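Local coordinates for Lmo0305 protein (Listeria monocytogenes, PDB 3PJ0) that is of unknown function but belongs to a family of pyridoxal-phosphate proteins with the aminotransferase-like fold, and carries that cofactor as a lysine adduct, at residues L117-A122 with D129-L134; N123-I128 with Q153-E158. All blocks are in the same frame, centred on the assembly; numbering follows the deposited sequence.

Contact 1. Residues L117-A122 with D129-L134; sequences LLLGTA and DDIKSL
At the edge of the mixed sheet, strand 115-118 and the turn after it pack through L117, L119 and G120 against D130, I131 and L134 of the short helix 128-132 and its exit. The helix lies on the crossover that leads from this strand to the parallel strand 140-144. Three leucines and an isoleucine make the apolar part. L134 CD2 lies 3.8 Å from L117 CB and 3.9 Å from L119 CD2, so one methyl touches both the strand residue L117 and L119 just beyond it. L119 forks over the helix: its CD1 meets I131 CG1 at 4.0 Å, while CD2 lies 3.6 Å from D130 O and also touches D130 CB and the L134 methyl. Its CG sits beside the backbone N (chi1 -66°), which carries both methyls to the helix although the CB points across the contact rather than into it. The polar part is built on the carboxylate of D130. Both of its oxygens stand 3.5 Å from G120 CA, packing against a turn residue whose positive phi of 73° suits glycine. A water bridges them: it accepts from G120 N at 3.0 Å and donates to D130 OD1 at 3.2 Å. The other oxygen, OD2, takes a hydrogen bond from T127 N at the N-cap of the same helix, which would fix the rotation of the carboxylate. Beyond the contact, L117 and L119 pair through their backbones with strand 91-94, L119 and L134 both rest on A93, and I131 packs against I163 and Y166 of helix 157-170.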
# COMPACT_ATOMS: atom_id res chain seq x y z
N LEU A 117 20.64 -7.63 16.03
CA LEU A 117 21.37 -7.68 17.28
C LEU A 117 20.85 -6.47 18.02
O LEU A 117 20.84 -5.34 17.47
CB LEU A 117 22.88 -7.61 17.02
CG LEU A 117 23.44 -8.66 16.03
CD1 LEU A 117 24.93 -8.45 15.74
CD2 LEU A 117 23.18 -10.08 16.52
N LEU A 118 20.39 -6.68 19.25
CA LEU A 118 19.75 -5.59 19.99
C LEU A 118 20.77 -4.79 20.80
O LEU A 118 21.64 -5.33 21.47
CB LEU A 118 18.63 -6.15 20.87
CG LEU A 118 17.64 -7.05 20.13
CD1 LEU A 118 16.51 -7.51 21.06
CD2 LEU A 118 17.06 -6.35 18.91
N LEU A 119 20.67 -3.47 20.71
CA LEU A 119 21.66 -2.60 21.33
C LEU A 119 21.20 -2.06 22.66
O LEU A 119 20.17 -1.37 22.74
CB LEU A 119 21.97 -1.42 20.39
CG LEU A 119 22.66 -1.71 19.07
CD1 LEU A 119 22.56 -0.51 18.10
CD2 LEU A 119 24.12 -2.15 19.34
N GLY A 120 21.99 -2.32 23.70
CA GLY A 120 21.72 -1.82 25.05
C GLY A 120 20.57 -2.55 25.73
O GLY A 120 20.50 -3.77 25.67
N THR A 121 19.67 -1.79 26.36
CA THR A 121 18.55 -2.35 27.08
C THR A 121 17.28 -1.63 26.63
O THR A 121 17.33 -0.52 26.13
CB THR A 121 18.78 -2.23 28.60
OG1 THR A 121 18.86 -0.87 28.97
CG2 THR A 121 20.07 -2.93 29.01
N ALA A 122 16.13 -2.29 26.81
CA ALA A 122 14.85 -1.77 26.35
C ALA A 122 14.44 -0.45 26.99
O ALA A 122 13.70 0.35 26.39
CB ALA A 122 13.73 -2.85 26.58
N ASP A 129 28.81 2.93 22.86
CA ASP A 129 29.41 1.83 23.61
C ASP A 129 28.71 0.49 23.29
O ASP A 129 29.35 -0.56 23.25
CB ASP A 129 29.34 2.08 25.14
CG ASP A 129 30.03 3.38 25.57
OD1 ASP A 129 31.03 3.28 26.31
OD2 ASP A 129 29.58 4.50 25.20
N ASP A 130 27.41 0.53 23.08
CA ASP A 130 26.65 -0.68 22.73
C ASP A 130 27.07 -1.20 21.37
O ASP A 130 27.21 -2.42 21.17
CB ASP A 130 25.15 -0.42 22.72
CG ASP A 130 24.62 -0.05 24.08
OD1 ASP A 130 25.05 -0.67 25.08
OD2 ASP A 130 23.78 0.86 24.14
N ILE A 131 27.25 -0.28 20.42
CA ILE A 131 27.69 -0.61 19.08
C ILE A 131 29.11 -1.21 19.10
O ILE A 131 29.37 -2.24 18.45
CB ILE A 131 27.65 0.63 18.14
CG1 ILE A 131 26.22 1.15 17.99
CG2 ILE A 131 28.19 0.25 16.79
CD1 ILE A 131 26.15 2.55 17.35
N LYS A 132 30.00 -0.58 19.86
CA LYS A 132 31.38 -1.05 20.04
C LYS A 132 31.44 -2.42 20.70
O LYS A 132 32.38 -3.17 20.45
CB LYS A 132 32.21 -0.03 20.86
CG LYS A 132 32.59 1.23 20.09
CD LYS A 132 33.46 2.21 20.93
CE LYS A 132 33.93 3.41 20.11
NZ LYS A 132 34.83 4.30 20.92
N SER A 133 30.43 -2.76 21.50
CA SER A 133 30.35 -4.05 22.20
C SER A 133 29.71 -5.18 21.38
O SER A 133 29.57 -6.30 21.89
CB SER A 133 29.55 -3.90 23.50
OG SER A 133 30.14 -2.93 24.36
N LEU A 134 29.28 -4.90 20.15
CA LEU A 134 28.70 -5.96 19.30
C LEU A 134 29.69 -7.10 19.15
O LEU A 134 30.88 -6.87 18.93
CB LEU A 134 28.29 -5.43 17.92
CG LEU A 134 27.03 -4.55 17.84
CD1 LEU A 134 26.96 -3.83 16.52
CD2 LEU A 134 25.77 -5.38 18.04
O HOH W 1 24.63 -3.69 24.02

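Contact 2. Residues N123-I128 with Q153-E158; sequences NQLLTI and QLPAFE
L125 lays its side chain over Q153 and the two peptide groups that follow, with its two methyls divided between successive carbonyls. CD2 is 3.6 Å from Q153 O and CD1 is 3.5 Å from L154 O, both van der Waals approaches to the backbone. The branch point CG faces Q153 CB at 4.0 Å, where the two side chains run obliquely to one another. P155 borders the patch with its ring, CD being 4.2 Å from L125 CD2. Beyond CG the Q153 chain is extended, which carries its amide along the loop 123-128, and two waters join that amide to the loop backbone. One donates to N123 O at 2.7 Å and accepts from Q153 NE2 at 2.9 Å; the other accepts from L125 N at 3.0 Å and donates to Q153 OE1. Each end of the amide therefore has a water-mediated partner, and NE2 is gripped a second time by I150 O of its own loop, which should hold the amide's orientation. Further along, P155 O accepts from Y188 OH, and A156 takes the N-cap position of helix 157-170. Segments 123-128 and 153-158 belong to loops that leave the C-terminal ends of the parallel strands 115-118 and 140-144, so this is loop-to-loop packing at the C-terminal edge of the sheet, consistent with the large domain of an aminotransferase-like alpha/beta fold.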
# COMPACT_ATOMS: atom_id res chain seq x y z
N ASN A 123 14.95 -0.19 28.20
CA ASN A 123 14.55 1.01 28.94
C ASN A 123 15.37 2.29 28.74
O ASN A 123 15.10 3.29 29.43
CB ASN A 123 14.45 0.70 30.46
CG ASN A 123 15.82 0.38 31.14
OD1 ASN A 123 16.81 0.03 30.50
ND2 ASN A 123 15.83 0.47 32.47
N GLN A 124 16.35 2.29 27.84
CA GLN A 124 17.18 3.50 27.68
C GLN A 124 17.74 3.65 26.31
O GLN A 124 17.66 2.73 25.48
CB GLN A 124 18.32 3.55 28.73
CG GLN A 124 19.22 2.34 28.76
CD GLN A 124 20.13 2.32 30.00
OE1 GLN A 124 21.05 3.14 30.14
NE2 GLN A 124 19.91 1.35 30.88
N LEU A 125 18.27 4.84 26.05
CA LEU A 125 18.88 5.11 24.77
C LEU A 125 20.08 4.21 24.53
O LEU A 125 20.87 3.91 25.44
CB LEU A 125 19.35 6.58 24.68
CG LEU A 125 18.31 7.64 24.47
CD1 LEU A 125 18.87 9.03 24.77
CD2 LEU A 125 17.74 7.58 23.01
N LEU A 126 20.21 3.76 23.30
CA LEU A 126 21.38 3.00 22.90
C LEU A 126 22.55 3.99 22.86
O LEU A 126 22.34 5.20 22.69
CB LEU A 126 21.18 2.37 21.53
CG LEU A 126 21.15 3.22 20.26
CD1 LEU A 126 22.57 3.65 19.72
CD2 LEU A 126 20.41 2.47 19.13
N THR A 127 23.76 3.49 23.04
CA THR A 127 24.94 4.36 22.94
C THR A 127 25.99 3.78 22.01
O THR A 127 25.94 2.60 21.61
CB THR A 127 25.63 4.53 24.29
OG1 THR A 127 26.21 3.28 24.66
CG2 THR A 127 24.63 5.03 25.37
N ILE A 128 26.96 4.62 21.64
CA ILE A 128 28.09 4.16 20.84
C ILE A 128 28.80 2.97 21.51
O ILE A 128 29.31 2.10 20.83
CB ILE A 128 29.09 5.31 20.53
CG1 ILE A 128 30.03 4.91 19.38
CG2 ILE A 128 29.87 5.70 21.80
CD1 ILE A 128 30.91 6.05 18.84
N GLN A 153 12.93 9.92 23.38
CA GLN A 153 14.24 10.40 23.85
C GLN A 153 15.26 10.55 22.69
O GLN A 153 15.19 9.82 21.67
CB GLN A 153 14.79 9.43 24.90
CG GLN A 153 13.97 9.30 26.20
CD GLN A 153 14.66 8.44 27.25
OE1 GLN A 153 15.88 8.56 27.48
NE2 GLN A 153 13.88 7.60 27.93
N LEU A 154 16.23 11.47 22.89
CA LEU A 154 17.26 11.74 21.91
C LEU A 154 18.64 11.80 22.51
O LEU A 154 18.82 12.33 23.59
CB LEU A 154 17.01 13.14 21.27
CG LEU A 154 15.83 13.29 20.32
CD1 LEU A 154 15.56 14.76 19.98
CD2 LEU A 154 16.11 12.48 19.04
N PRO A 155 19.64 11.28 21.79
CA PRO A 155 21.00 11.54 22.21
C PRO A 155 21.38 12.99 21.86
O PRO A 155 20.80 13.62 20.95
CB PRO A 155 21.81 10.58 21.35
CG PRO A 155 21.03 10.49 20.08
CD PRO A 155 19.59 10.48 20.56
N ALA A 156 22.35 13.53 22.58
CA ALA A 156 22.91 14.82 22.19
C ALA A 156 23.33 14.72 20.71
O ALA A 156 23.75 13.64 20.25
CB ALA A 156 24.11 15.13 23.06
N PHE A 157 23.23 15.82 19.97
CA PHE A 157 23.59 15.78 18.56
C PHE A 157 25.05 15.34 18.36
O PHE A 157 25.34 14.53 17.50
CB PHE A 157 23.31 17.12 17.84
CG PHE A 157 23.34 16.99 16.33
CD1 PHE A 157 22.24 16.47 15.65
CD2 PHE A 157 24.48 17.32 15.60
CE1 PHE A 157 22.27 16.32 14.27
CE2 PHE A 157 24.50 17.17 14.21
CZ PHE A 157 23.41 16.66 13.55
N GLU A 158 25.95 15.81 19.21
CA GLU A 158 27.37 15.45 19.12
C GLU A 158 27.59 13.94 19.23
O GLU A 158 28.55 13.40 18.69
CB GLU A 158 28.21 16.19 20.16
CG GLU A 158 28.24 17.71 19.95
CD GLU A 158 26.96 18.41 20.36
OE1 GLU A 158 26.11 17.78 21.03
OE2 GLU A 158 26.78 19.59 19.99
O HOH W 2 15.20 5.98 29.92
O HOH W 3 17.95 6.94 28.15

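Contacts 1 and 2 alternate along the chain: segment 123-128 of contact 2 is the connection between the two segments of contact 1. Their centres are 12 Å apart, and they meet directly where L119 CD1 touches L126 CD2 at 3.8 Å. A hydrogen bond between T121 OG1 and N123 OD1 also joins them. Contact 1 lies farther out, about 22 Å from the chain centre to its own centre, against about 16 Å for contact 2. K208, the residue modified by pyridoxal phosphate, follows strand 201-205, four strands along the sheet from edge strand 115-118 of contact 1. Contact 2 is a surface contact whose segment 153-158 follows strand 140-144, two strands from 201-205.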